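Local coordinates for protein RV1873 (Mycobacterium tuberculosis, PDB 2JEK) that is of unknown function, a conserved mycobacterial member of the DUF1810 family folded as a right-handed superhelix of helices, at residues S108-A113 and G132-R137. Sequence-based numbering, arbitrary orientation.
Sequences SMTLFA and GGEDRR
Thr-110 meets Glu-134 and Asp-135 with every atom of its side chain, and its CA lies 5.6 Å from that of Glu-134. Its CB, directed toward segment 132-137, lies 4.0 Å from Asp-135 CB, a van der Waals contact. From there the two branches part. OG1 accepts a hydrogen bond from the backbone N of Asp-135; the N to OG1 distance is 2.9 Å and the N-H...O angle 175°, so the bond is nearly straight. The same hydroxyl donates a hydrogen bond to the carbonyl oxygen of Cys-106, one turn earlier in its own helix, and is therefore gripped by two backbone groups. With CG2 anti to the backbone N (chi1 of Thr-110 -63° for OG1), this methyl touches the Glu-134 side chain, which passes it at a slant: Thr-110 CG2 lies 3.7 Å from Glu-134 OE2 and 4.0 Å from Glu-134 CB. The other carboxylate oxygen, OE1, forms a salt bridge with Arg-114, so Glu-134 reaches helix 101-115 at a second point. Asp-135, held through its N, is the N-cap of helix 136-143: its side chain caps a backbone N in the first turn, and OD2 is also hydrogen-bonded to Thr-138 OG1. The contact thus ties the start of helix 136-143 to the flank of helix 101-115, with Thr-110 also packing on Thr-138 and Val-139, while helix 120-129 lies against helix 101-115 through Met-109, Phe-112 and Ala-113.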
loop_
_atom_site.group_PDB
_atom_site.type_symbol
_atom_site.label_atom_id
_atom_site.label_comp_id
_atom_site.label_asym_id
_atom_site.label_seq_id
_atom_site.Cartn_x
_atom_site.Cartn_y
_atom_site.Cartn_z
ATOM N N SER A 108 -4.470 -1.619 -0.877
ATOM C CA SER A 108 -3.451 -1.473 0.157
ATOM C C SER A 108 -3.984 -0.661 1.341
ATOM O O SER A 108 -3.856 -1.062 2.500
ATOM C CB SER A 108 -2.195 -0.820 -0.427
ATOM O OG SER A 108 -1.160 -0.750 0.546
ATOM N N MET A 109 -4.588 0.484 1.068
ATOM C CA MET A 109 -5.117 1.322 2.149
ATOM C C MET A 109 -6.231 0.608 2.920
ATOM O O MET A 109 -6.320 0.726 4.141
ATOM C CB MET A 109 -5.617 2.664 1.602
ATOM C CG MET A 109 -4.534 3.543 0.951
ATOM S SD MET A 109 -3.208 4.010 2.094
ATOM C CE MET A 109 -1.975 2.729 1.818
ATOM N N THR A 110 -7.065 -0.140 2.207
ATOM C CA THR A 110 -8.172 -0.876 2.829
ATOM C C THR A 110 -7.604 -1.905 3.805
ATOM O O THR A 110 -8.054 -2.003 4.949
ATOM C CB THR A 110 -9.046 -1.559 1.766
ATOM O OG1 THR A 110 -9.627 -0.549 0.934
ATOM C CG2 THR A 110 -10.160 -2.381 2.407
ATOM N N LEU A 111 -6.601 -2.653 3.356
ATOM C CA LEU A 111 -5.946 -3.651 4.201
ATOM C C LEU A 111 -5.333 -3.027 5.453
ATOM O O LEU A 111 -5.611 -3.467 6.577
ATOM C CB LEU A 111 -4.861 -4.368 3.395
ATOM C CG LEU A 111 -3.916 -5.286 4.186
ATOM C CD1 LEU A 111 -4.676 -6.410 4.874
ATOM C CD2 LEU A 111 -2.828 -5.844 3.276
ATOM N N PHE A 112 -4.500 -2.008 5.274
ATOM C CA PHE A 112 -3.776 -1.458 6.416
ATOM C C PHE A 112 -4.694 -0.671 7.348
ATOM O O PHE A 112 -4.488 -0.667 8.561
ATOM C CB PHE A 112 -2.524 -0.710 5.957
ATOM C CG PHE A 112 -1.449 -1.640 5.494
ATOM C CD1 PHE A 112 -0.671 -2.320 6.435
ATOM C CD2 PHE A 112 -1.234 -1.893 4.137
ATOM C CE1 PHE A 112 0.314 -3.220 6.037
ATOM C CE2 PHE A 112 -0.256 -2.800 3.734
ATOM C CZ PHE A 112 0.525 -3.461 4.677
ATOM N N ALA A 113 -5.756 -0.086 6.807
ATOM C CA ALA A 113 -6.769 0.534 7.658
ATOM C C ALA A 113 -7.472 -0.472 8.568
ATOM O O ALA A 113 -7.891 -0.112 9.675
ATOM C CB ALA A 113 -7.780 1.301 6.819
ATOM N N GLY A 132 -14.220 7.896 0.344
ATOM C CA GLY A 132 -14.397 7.154 1.584
ATOM C C GLY A 132 -14.653 5.672 1.395
ATOM O O GLY A 132 -14.920 4.954 2.371
ATOM N N GLY A 133 -14.587 5.232 0.141
ATOM C CA GLY A 133 -14.863 3.852 -0.224
ATOM C C GLY A 133 -13.679 2.955 0.068
ATOM O O GLY A 133 -12.571 3.435 0.336
ATOM N N GLU A 134 -13.926 1.651 0.000
ATOM C CA GLU A 134 -12.935 0.631 0.322
ATOM C C GLU A 134 -12.893 -0.412 -0.777
ATOM O O GLU A 134 -13.836 -0.545 -1.556
ATOM C CB GLU A 134 -13.309 -0.068 1.623
ATOM C CG GLU A 134 -12.988 0.704 2.890
ATOM C CD GLU A 134 -13.286 -0.105 4.136
ATOM O OE1 GLU A 134 -14.478 -0.290 4.455
ATOM O OE2 GLU A 134 -12.327 -0.565 4.794
ATOM N N ASP A 135 -11.807 -1.173 -0.822
ATOM C CA ASP A 135 -11.694 -2.243 -1.785
ATOM C C ASP A 135 -12.580 -3.398 -1.355
ATOM O O ASP A 135 -12.336 -4.039 -0.338
ATOM C CB ASP A 135 -10.246 -2.700 -1.898
ATOM C CG ASP A 135 -10.044 -3.685 -3.002
ATOM O OD1 ASP A 135 -10.272 -3.309 -4.174
ATOM O OD2 ASP A 135 -9.657 -4.835 -2.721
ATOM N N ARG A 136 -13.607 -3.640 -2.161
ATOM C CA ARG A 136 -14.613 -4.656 -1.904
ATOM C C ARG A 136 -14.021 -6.044 -1.649
ATOM O O ARG A 136 -14.381 -6.718 -0.690
ATOM C CB ARG A 136 -15.557 -4.706 -3.105
ATOM C CG ARG A 136 -16.653 -5.743 -2.986
ATOM C CD ARG A 136 -17.608 -5.681 -4.174
ATOM N NE ARG A 136 -18.099 -4.327 -4.440
ATOM C CZ ARG A 136 -18.911 -3.627 -3.646
ATOM N NH1 ARG A 136 -19.348 -4.125 -2.492
ATOM N NH2 ARG A 136 -19.281 -2.408 -4.009
ATOM N N ARG A 137 -13.101 -6.441 -2.516
ATOM C CA ARG A 137 -12.510 -7.771 -2.448
ATOM C C ARG A 137 -11.641 -7.930 -1.196
ATOM O O ARG A 137 -11.618 -8.998 -0.590
ATOM C CB ARG A 137 -11.719 -8.064 -3.724
ATOM C CG ARG A 137 -12.608 -8.193 -4.979
ATOM C CD ARG A 137 -11.776 -8.192 -6.249
ATOM N NE ARG A 137 -11.126 -9.481 -6.481
ATOM C CZ ARG A 137 -9.913 -9.635 -7.010
ATOM N NH1 ARG A 137 -9.183 -8.578 -7.358
ATOM N NH2 ARG A 137 -9.420 -10.854 -7.172
#